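Local coordinates for protein O-methyltransferase (PDB 3MCZ) that probably transfers a methyl group from S-adenosyl-L-methionine to a hydroxyl of its substrate, and probably acts as a dimer, at residues Lys48-Thr53 against Leu83-Lys88; Ala79-Gly84 against Asp91-Thr96; Gly271-Leu276 against Gly281-Leu286; Trp321-Val326 against Leu331-Arg336. One frame throughout, in Å; residues are numbered along the deposited sequence. Where two conformers were deposited one is given.

How the interactions relate
The four contacts fall into two pairs, one in each part of the chain, and each packs a helix or helical turn against a strand. Interactions 1 and 2 come first in sequence, within the dimerisation domain. Their centres lie about 5 Å apart, they share Leu83 and Gly84, and both use the two-stranded sheet 86-89/92-95 and touch the second subunit. Interactions 3 and 4 follow in series, their centres about 10 Å apart on one seven-stranded sheet, where Leu331 packs on Leu283 and Val326 on Ile285. About 47 to 50 Å separates the centres of one pair from those of the other, so the two pairs occupy different regions without touching, and the first also borders the partner subunit.

Interaction 1 of 4, residues Lys48-Thr53 against Leu83-Lys88; sequences KLFDLT and LGLLTK
Phe50, Leu85, Leu86 and Thr53 form a small, largely apolar junction between the helical turn 49-52 with the residue after it and the residues leading into strand 86-89. Within it, the aromatic packing belongs to Phe50. With CG anti to its carbonyl carbon (chi1 -58°), the ring is carried to two leucines: CZ lies 4.0 Å from CD1 of Leu85, the two side chains crossing obliquely, while CD2 of Leu86 sits at the ring edge, near its plane, 4.2 Å from CD1 of Phe50. The same methyl of Leu86 also packs on Thr53, against its hydroxyl and CB, the two side chains crossing at about a right angle; OG1 of Thr53 stands 3.7 Å from CD2 of Leu86. This hydroxyl is buried beside carbon, yet its polar need is met by Asn95 OD1, and Asn95 ND2 donates to the carbonyl O of Phe50. Leu85 also packs on Leu22 of the second subunit, and Leu86 on Leu77 and Leu80 of helix 70-82. Helices followed by a two-stranded antiparallel hairpin are what a winged-helix fold is made of, and the contact is consistent with the winged-helix type of dimerisation domain found in this family.

Interaction 2 of 4, residues Ala79-Gly84 against Asp91-Thr96; sequences ALAALG and DAFRNT
Gly84 and Thr96 mark the place where the turn after helix 70-82 comes nearest to the residue after strand 92-95, their CA atoms 6.9 Å apart; Ala81 and Phe93 are the other close pair, at 7.8 Å between CA atoms. The helix closes in a Schellman motif, in which Gly84 takes a positive phi of 90°. The turn brings the carbonyl of Gly84 to the residue just after the strand. Thr96 OG1 donates to Gly84 O at 2.9 Å, reaching the oxygen at a C=O...donor angle of 136° and tilted 23° from the carbonyl plane. Its methyl CG2 lies beside the same oxygen, 3.3 Å from Gly84 O. Farther along, the methyl of Ala81 meets the edge of the Phe93 ring in its plane, CB of Ala81 to CE2 of Phe93 4.0 Å. The Phe93 ring also meets His78 edge-to-face, and Ala81 packs on Val295 of the second subunit. Thr96 is at the N-cap of helix 97-103, where its side chain caps a backbone N, and its OG1 is also hydrogen-bonded to Thr99 OG1. One shared hydroxyl therefore ties the turn that ends one helix to the start of the next. Across these two segments the chemistry comes down to one hydrogen bond and one contact of a methyl with a ring edge, a polar link and an apolar one side by side.

Interaction 3 of 4, residues Gly271-Leu276 against Gly281-Leu286; sequences GHAAGL and GALLIL
Leu283 carries the strand side of this contact, and Ala273 and Ala274 meet it from the last turns of helix 263-275. Leu283 has the most surface buried of the three, and each of its two methyl branches finds a different alanine. The side chain leaves strand 281-288 with CG opposite the backbone N (chi1 174°), beside the carbonyl carbon, and the fork at CG then spreads across the helix surface. CD1 of Leu283 reaches CB of Ala273, which points at the strand, at 3.8 Å. CD2 goes to the next residue, where it rests against backbone as much as side chain: Ala274 N is 4.1 Å from CD2 of Leu283, and Ala274 CB is 4.2 Å from the same methyl. The small alanine side chains are consistent with the close approach of the backbones, with 6.2 Å between the CA atoms of Ala274 and Leu283. A leucine fork thus straddles two consecutive small residues, and the two segments meet by van der Waals packing, with one methyl also resting on backbone.

All three residues are buried. Ala273 also packs on Leu186 of strand 182-186, and Leu283 on Val252 of strand 251-255, so the helix lies over the inner parallel strands of the seven-stranded sheet. Ala274 adds Ala329, in the loop after helix 319-328. Strand 281-288 is the last parallel strand, flanked by 251-255 on one side and the antiparallel 341-347 on the other, and the helix-to-strand step from 263-275 into it is part of the Rossmann-like alpha/beta pattern of methyltransferases.

Interaction 4 of 4, residues Trp321-Val326 against Leu331-Arg336; sequences WIAGVV and LAVGER
Val326, on helix 319-328, meets both Leu331 and Val333 as the chain turns back into strand 332-338. The apolar packing is the larger share. CG1 of Val326, anti to the backbone N (chi1 178°), approaches CG2 of Val333 at 3.6 Å, the two valines set nearly perpendicular to each other. The same methyl touches Leu331 at two points, lying 3.9 Å from CB of Leu331 and 4.0 Å from CD1 of that leucine. One turn earlier, Ala323 turns its CB toward the strand and stands 4.2 Å from CG1 of Val333, while the carbonyl O of Ala323 lies 3.8 Å from CG2 of that valine. The polar part is a single backbone link: Leu331 N donates to Val326 O at 3.3 Å, a weak bond, though fairly straight at 161°. Behind the pair, Val326 also packs on Ile285 and Ile270, and Leu331 on Leu283, which places the helix and the edge strand on the same core as strand 281-288. Strand 332-338 is itself hydrogen-bonded to strand 341-347; across these two segments, methyl contacts outnumber the single weak bond, and the chemistry between helix and edge strand is chiefly that of branched aliphatic side chains.

Interaction 1 of 4, residues Lys48-Thr53 against Leu83-Lys88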
# COMPACT_ATOMS: atom_id res chain seq x y z
N LYS A 48 -1.16 6.76 18.32
CA LYS A 48 -2.31 6.48 19.20
C LYS A 48 -3.40 7.58 19.12
O LYS A 48 -3.95 8.01 20.14
CB LYS A 48 -1.88 6.26 20.66
CG LYS A 48 -0.83 5.16 20.83
CD LYS A 48 -0.31 5.08 22.28
CE LYS A 48 0.67 3.89 22.42
NZ LYS A 48 1.96 4.15 21.70
N LEU A 49 -3.70 8.04 17.91
CA LEU A 49 -4.69 9.09 17.72
C LEU A 49 -6.07 8.64 18.19
O LEU A 49 -6.84 9.42 18.76
CB LEU A 49 -4.75 9.47 16.23
CG LEU A 49 -5.76 10.52 15.81
CD1 LEU A 49 -5.47 11.87 16.46
CD2 LEU A 49 -5.78 10.65 14.28
N PHE A 50 -6.38 7.37 17.98
CA PHE A 50 -7.73 6.86 18.26
C PHE A 50 -8.05 6.70 19.75
O PHE A 50 -9.23 6.55 20.13
CB PHE A 50 -7.96 5.55 17.52
CG PHE A 50 -7.81 5.67 16.04
CD1 PHE A 50 -8.62 6.51 15.31
CD2 PHE A 50 -6.82 4.92 15.37
CE1 PHE A 50 -8.47 6.59 13.92
CE2 PHE A 50 -6.68 5.01 13.99
CZ PHE A 50 -7.50 5.85 13.27
N ASP A 51 -7.02 6.75 20.59
CA ASP A 51 -7.20 6.78 22.02
C ASP A 51 -7.77 8.14 22.42
O ASP A 51 -8.58 8.23 23.34
CB ASP A 51 -5.88 6.52 22.75
CG ASP A 51 -5.54 5.03 22.83
OD1 ASP A 51 -5.97 4.25 21.96
OD2 ASP A 51 -4.85 4.64 23.80
N LEU A 52 -7.33 9.21 21.74
CA LEU A 52 -7.86 10.56 22.02
C LEU A 52 -9.32 10.69 21.58
O LEU A 52 -10.14 11.30 22.29
CB LEU A 52 -7.02 11.65 21.33
CG LEU A 52 -7.34 13.10 21.74
CD1 LEU A 52 -6.94 13.40 23.20
CD2 LEU A 52 -6.67 14.08 20.78
N THR A 53 -9.65 10.10 20.43
CA THR A 53 -10.97 10.22 19.84
C THR A 53 -11.96 9.15 20.35
O THR A 53 -13.01 8.96 19.75
CB THR A 53 -10.87 10.21 18.27
OG1 THR A 53 -10.11 9.08 17.83
CG2 THR A 53 -10.19 11.47 17.77
N LEU A 83 -12.52 7.34 5.52
CA LEU A 83 -12.14 5.91 5.59
C LEU A 83 -13.08 5.02 6.43
O LEU A 83 -13.01 3.79 6.33
CB LEU A 83 -10.69 5.76 6.07
CG LEU A 83 -9.58 6.04 5.04
CD1 LEU A 83 -8.21 6.11 5.68
CD2 LEU A 83 -9.58 4.98 3.92
N GLY A 84 -13.96 5.62 7.23
CA GLY A 84 -14.85 4.87 8.13
C GLY A 84 -14.24 4.63 9.50
O GLY A 84 -14.73 3.79 10.28
N LEU A 85 -13.19 5.37 9.81
CA LEU A 85 -12.50 5.22 11.09
C LEU A 85 -12.99 6.21 12.14
O LEU A 85 -12.81 5.96 13.33
CB LEU A 85 -10.99 5.33 10.91
CG LEU A 85 -10.41 4.24 10.00
CD1 LEU A 85 -8.86 4.36 9.82
CD2 LEU A 85 -10.81 2.85 10.49
N LEU A 86 -13.60 7.31 11.69
CA LEU A 86 -14.17 8.31 12.56
C LEU A 86 -15.53 8.72 12.05
O LEU A 86 -15.86 8.53 10.88
CB LEU A 86 -13.28 9.55 12.62
CG LEU A 86 -11.87 9.38 13.20
CD1 LEU A 86 -11.09 10.66 13.02
CD2 LEU A 86 -11.95 9.00 14.66
N THR A 87 -16.33 9.27 12.97
CA THR A 87 -17.63 9.84 12.66
C THR A 87 -17.53 11.31 13.00
O THR A 87 -17.16 11.67 14.13
CB THR A 87 -18.77 9.17 13.50
OG1 THR A 87 -19.00 7.84 13.03
CG2 THR A 87 -20.08 9.93 13.41
N LYS A 88 -17.85 12.16 12.02
CA LYS A 88 -17.90 13.61 12.27
C LYS A 88 -19.31 14.00 12.70
O LYS A 88 -20.25 13.82 11.92
CB LYS A 88 -17.50 14.39 11.00
CG LYS A 88 -17.21 15.88 11.26
CD LYS A 88 -17.02 16.63 9.96
CE LYS A 88 -16.80 18.10 10.20
NZ LYS A 88 -16.63 18.79 8.89

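Interaction 2 of 4, residues Ala79-Gly84 against Asp91-Thr96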
# COMPACT_ATOMS: atom_id res chain seq x y z
N ALA A 79 -9.96 12.82 6.37
CA ALA A 79 -9.60 11.62 5.63
C ALA A 79 -9.88 10.34 6.43
O ALA A 79 -10.34 9.33 5.86
CB ALA A 79 -8.09 11.67 5.19
N LEU A 80 -9.63 10.37 7.74
CA LEU A 80 -9.96 9.24 8.62
C LEU A 80 -11.47 8.99 8.72
O LEU A 80 -11.91 7.83 8.72
CB LEU A 80 -9.38 9.45 10.00
CG LEU A 80 -7.84 9.42 10.06
CD1 LEU A 80 -7.35 9.77 11.48
CD2 LEU A 80 -7.32 7.98 9.63
N ALA A 81 -12.25 10.05 8.74
CA ALA A 81 -13.70 9.93 8.73
C ALA A 81 -14.19 9.28 7.42
O ALA A 81 -15.00 8.33 7.42
CB ALA A 81 -14.34 11.30 8.95
N ALA A 82 -13.65 9.76 6.31
CA ALA A 82 -13.96 9.23 5.00
C ALA A 82 -13.60 7.76 4.87
O ALA A 82 -14.29 7.03 4.17
CB ALA A 82 -13.24 10.05 3.88
N LEU A 83 -12.52 7.34 5.52
CA LEU A 83 -12.14 5.91 5.59
C LEU A 83 -13.08 5.02 6.43
O LEU A 83 -13.01 3.79 6.33
CB LEU A 83 -10.69 5.76 6.07
CG LEU A 83 -9.58 6.04 5.04
CD1 LEU A 83 -8.21 6.11 5.68
CD2 LEU A 83 -9.58 4.98 3.92
N GLY A 84 -13.96 5.62 7.23
CA GLY A 84 -14.85 4.87 8.13
C GLY A 84 -14.24 4.63 9.50
O GLY A 84 -14.73 3.79 10.28
N ASP A 91 -18.82 19.67 14.51
CA ASP A 91 -17.39 19.87 14.26
C ASP A 91 -16.48 18.87 14.99
O ASP A 91 -15.28 19.01 14.96
CB ASP A 91 -16.98 21.28 14.66
CG ASP A 91 -17.60 22.35 13.77
OD1 ASP A 91 -17.89 22.06 12.59
OD2 ASP A 91 -17.79 23.49 14.26
N ALA A 92 -17.07 17.86 15.64
CA ALA A 92 -16.32 16.90 16.45
C ALA A 92 -16.16 15.55 15.75
O ALA A 92 -17.03 15.11 14.98
CB ALA A 92 -16.99 16.73 17.84
N PHE A 93 -15.05 14.88 16.04
CA PHE A 93 -14.74 13.57 15.50
C PHE A 93 -14.59 12.59 16.63
O PHE A 93 -13.89 12.87 17.61
CB PHE A 93 -13.42 13.62 14.73
CG PHE A 93 -13.46 14.44 13.48
CD1 PHE A 93 -13.23 15.80 13.52
CD2 PHE A 93 -13.72 13.85 12.24
CE1 PHE A 93 -13.27 16.58 12.36
CE2 PHE A 93 -13.74 14.63 11.07
CZ PHE A 93 -13.53 15.99 11.15
N ARG A 94 -15.23 11.43 16.46
CA ARG A 94 -15.17 10.35 17.43
C ARG A 94 -15.04 9.02 16.69
O ARG A 94 -15.42 8.90 15.52
CB ARG A 94 -16.40 10.37 18.35
CG ARG A 94 -17.70 9.93 17.70
CD ARG A 94 -18.86 9.90 18.71
NE ARG A 94 -20.07 9.37 18.09
CZ ARG A 94 -20.81 10.06 17.22
NH1 ARG A 94 -20.46 11.30 16.90
NH2 ARG A 94 -21.89 9.52 16.69
N ASN A 95 -14.48 8.04 17.38
CA ASN A 95 -14.27 6.71 16.83
C ASN A 95 -15.54 6.02 16.40
O ASN A 95 -16.54 6.03 17.11
CB ASN A 95 -13.60 5.80 17.85
CG ASN A 95 -12.21 6.23 18.18
OD1 ASN A 95 -11.60 6.98 17.43
ND2 ASN A 95 -11.68 5.73 19.29
N THR A 96 -15.46 5.34 15.27
CA THR A 96 -16.51 4.42 14.86
C THR A 96 -16.39 3.11 15.66
O THR A 96 -15.41 2.90 16.37
CB THR A 96 -16.39 4.07 13.40
OG1 THR A 96 -15.08 3.54 13.16
CG2 THR A 96 -16.62 5.34 12.57

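Interaction 3 of 4, residues Gly271-Leu276 against Gly281-Leu286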
# COMPACT_ATOMS: atom_id res chain seq x y z
N GLY A 271 11.47 -35.09 7.52
CA GLY A 271 11.98 -36.40 7.90
C GLY A 271 12.33 -36.58 9.37
O GLY A 271 12.00 -37.60 9.98
N HIS A 272 13.02 -35.60 9.93
CA HIS A 272 13.39 -35.65 11.33
C HIS A 272 12.13 -35.63 12.20
O HIS A 272 12.04 -36.37 13.19
CB HIS A 272 14.23 -34.43 11.68
CG HIS A 272 15.57 -34.41 11.02
ND1 HIS A 272 16.25 -33.23 10.76
CD2 HIS A 272 16.36 -35.40 10.55
CE1 HIS A 272 17.39 -33.51 10.16
NE2 HIS A 272 17.47 -34.81 10.00
N ALA A 273 11.19 -34.78 11.83
CA ALA A 273 9.93 -34.64 12.55
C ALA A 273 9.18 -35.95 12.57
O ALA A 273 8.69 -36.39 13.62
CB ALA A 273 9.05 -33.55 11.94
N ALA A 274 9.10 -36.56 11.39
CA ALA A 274 8.39 -37.81 11.24
C ALA A 274 9.06 -38.88 12.12
O ALA A 274 8.37 -39.67 12.74
CB ALA A 274 8.38 -38.23 9.79
N GLY A 275 10.39 -38.87 12.19
CA GLY A 275 11.11 -39.84 13.02
C GLY A 275 10.75 -39.75 14.51
O GLY A 275 10.89 -40.72 15.25
N LEU A 276 10.27 -38.58 14.95
CA LEU A 276 9.87 -38.42 16.36
C LEU A 276 8.50 -39.05 16.68
O LEU A 276 8.18 -39.24 17.86
CB LEU A 276 9.82 -36.96 16.75
CG LEU A 276 11.09 -36.10 16.79
CD1 LEU A 276 10.66 -34.68 17.01
CD2 LEU A 276 11.96 -36.59 17.92
N GLY A 281 0.93 -42.69 16.25
CA GLY A 281 0.94 -41.24 16.46
C GLY A 281 0.76 -40.47 15.16
O GLY A 281 0.53 -41.05 14.10
N ALA A 282 0.90 -39.16 15.25
CA ALA A 282 0.66 -38.29 14.10
C ALA A 282 1.65 -37.15 14.04
O ALA A 282 2.06 -36.59 15.07
CB ALA A 282 -0.79 -37.71 14.14
N LEU A 283 2.00 -36.79 12.81
CA LEU A 283 2.72 -35.58 12.50
C LEU A 283 1.72 -34.57 11.91
O LEU A 283 0.98 -34.91 10.94
CB LEU A 283 3.81 -35.89 11.45
CG LEU A 283 4.57 -34.66 10.91
CD1 LEU A 283 5.26 -33.86 12.04
CD2 LEU A 283 5.59 -35.03 9.83
N LEU A 284 1.67 -33.36 12.47
CA LEU A 284 0.77 -32.33 11.99
C LEU A 284 1.59 -31.25 11.33
O LEU A 284 2.55 -30.76 11.92
CB LEU A 284 -0.05 -31.70 13.11
CG LEU A 284 -0.87 -32.64 13.99
CD1 LEU A 284 -1.69 -31.85 15.02
CD2 LEU A 284 -1.77 -33.60 13.17
N ILE A 285 1.23 -30.90 10.10
CA ILE A 285 1.85 -29.77 9.43
C ILE A 285 0.78 -28.81 8.93
O ILE A 285 -0.04 -29.16 8.12
CB ILE A 285 2.71 -30.19 8.24
CG1 ILE A 285 3.78 -31.23 8.65
CG2 ILE A 285 3.33 -28.92 7.56
CD1 ILE A 285 4.57 -31.85 7.47
N LEU A 286 0.81 -27.59 9.45
CA LEU A 286 -0.09 -26.56 9.02
C LEU A 286 0.68 -25.68 8.04
O LEU A 286 1.77 -25.20 8.35
CB LEU A 286 -0.50 -25.74 10.22
CG LEU A 286 -1.55 -24.68 9.98
CD1 LEU A 286 -2.87 -25.30 9.51
CD2 LEU A 286 -1.72 -23.90 11.31

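Interaction 4 of 4, residues Trp321-Val326 against Leu331-Arg336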
# COMPACT_ATOMS: atom_id res chain seq x y z
N TRP A 321 3.56 -31.21 -2.59
CA TRP A 321 4.97 -31.59 -2.45
C TRP A 321 5.26 -31.94 -0.98
O TRP A 321 5.88 -32.96 -0.69
CB TRP A 321 5.90 -30.47 -2.92
CG TRP A 321 7.33 -30.80 -2.75
CD1 TRP A 321 8.11 -31.51 -3.60
CD2 TRP A 321 8.14 -30.44 -1.65
NE1 TRP A 321 9.38 -31.63 -3.08
CE2 TRP A 321 9.41 -31.00 -1.87
CE3 TRP A 321 7.90 -29.74 -0.48
CZ2 TRP A 321 10.46 -30.82 -0.97
CZ3 TRP A 321 8.97 -29.55 0.41
CH2 TRP A 321 10.23 -30.09 0.15
N ILE A 322 4.78 -31.09 -0.07
CA ILE A 322 4.90 -31.40 1.37
C ILE A 322 4.26 -32.77 1.69
O ILE A 322 4.85 -33.60 2.37
CB ILE A 322 4.29 -30.29 2.26
CG1 ILE A 322 5.04 -28.97 2.04
CG2 ILE A 322 4.36 -30.72 3.73
CD1 ILE A 322 4.37 -27.65 2.65
N ALA A 323 3.05 -32.99 1.19
CA ALA A 323 2.37 -34.22 1.45
C ALA A 323 3.15 -35.42 0.94
O ALA A 323 3.22 -36.46 1.63
CB ALA A 323 0.93 -34.20 0.87
N GLY A 324 3.79 -35.30 -0.23
CA GLY A 324 4.61 -36.38 -0.78
C GLY A 324 5.82 -36.67 0.10
O GLY A 324 6.18 -37.83 0.29
N VAL A 325 6.42 -35.63 0.68
CA VAL A 325 7.55 -35.84 1.60
C VAL A 325 7.14 -36.63 2.85
O VAL A 325 7.82 -37.57 3.29
CB VAL A 325 8.23 -34.53 1.99
CG1 VAL A 325 9.37 -34.84 2.96
CG2 VAL A 325 8.75 -33.77 0.74
N VAL A 326 5.97 -36.31 3.39
CA VAL A 326 5.43 -37.04 4.54
C VAL A 326 5.19 -38.52 4.19
O VAL A 326 5.56 -39.42 4.98
CB VAL A 326 4.15 -36.33 5.08
CG1 VAL A 326 3.52 -37.11 6.26
CG2 VAL A 326 4.48 -34.90 5.51
N LEU A 331 4.58 -42.25 6.43
CA LEU A 331 3.36 -41.93 7.16
C LEU A 331 2.18 -41.85 6.19
O LEU A 331 2.35 -41.50 5.04
CB LEU A 331 3.48 -40.61 7.93
CG LEU A 331 4.63 -40.46 8.92
CD1 LEU A 331 4.57 -39.08 9.62
CD2 LEU A 331 4.63 -41.56 9.95
N ALA A 332 0.99 -42.23 6.65
CA ALA A 332 -0.22 -42.15 5.82
C ALA A 332 -0.74 -40.74 5.99
O ALA A 332 -0.85 -40.28 7.14
CB ALA A 332 -1.28 -43.16 6.31
N VAL A 333 -1.08 -40.04 4.91
CA VAL A 333 -1.40 -38.61 5.00
C VAL A 333 -2.89 -38.39 4.90
O VAL A 333 -3.53 -38.89 3.98
CB VAL A 333 -0.68 -37.81 3.90
CG1 VAL A 333 -1.12 -36.31 3.92
CG2 VAL A 333 0.78 -37.98 4.09
N GLY A 334 -3.44 -37.69 5.89
CA GLY A 334 -4.78 -37.11 5.82
C GLY A 334 -4.67 -35.59 5.74
O GLY A 334 -3.60 -35.05 5.91
N GLU A 335 -5.77 -34.92 5.47
CA GLU A 335 -5.80 -33.47 5.43
C GLU A 335 -7.12 -32.83 5.89
O GLU A 335 -8.17 -33.49 5.98
CB GLU A 335 -5.50 -33.00 4.04
CG GLU A 335 -6.55 -33.35 3.06
CD GLU A 335 -6.13 -32.96 1.66
OE1 GLU A 335 -4.91 -32.91 1.40
OE2 GLU A 335 -7.01 -32.67 0.85
N ARG A 336 -7.02 -31.55 6.16
CA ARG A 336 -8.09 -30.72 6.64
C ARG A 336 -7.83 -29.31 6.09
O ARG A 336 -6.73 -28.78 6.24
CB ARG A 336 -8.05 -30.74 8.16
CG ARG A 336 -8.93 -29.75 8.84
CD ARG A 336 -10.37 -30.10 8.64
NE ARG A 336 -11.22 -29.28 9.50
CZ ARG A 336 -11.45 -29.52 10.78
NH1 ARG A 336 -10.88 -30.56 11.40
NH2 ARG A 336 -12.24 -28.69 11.44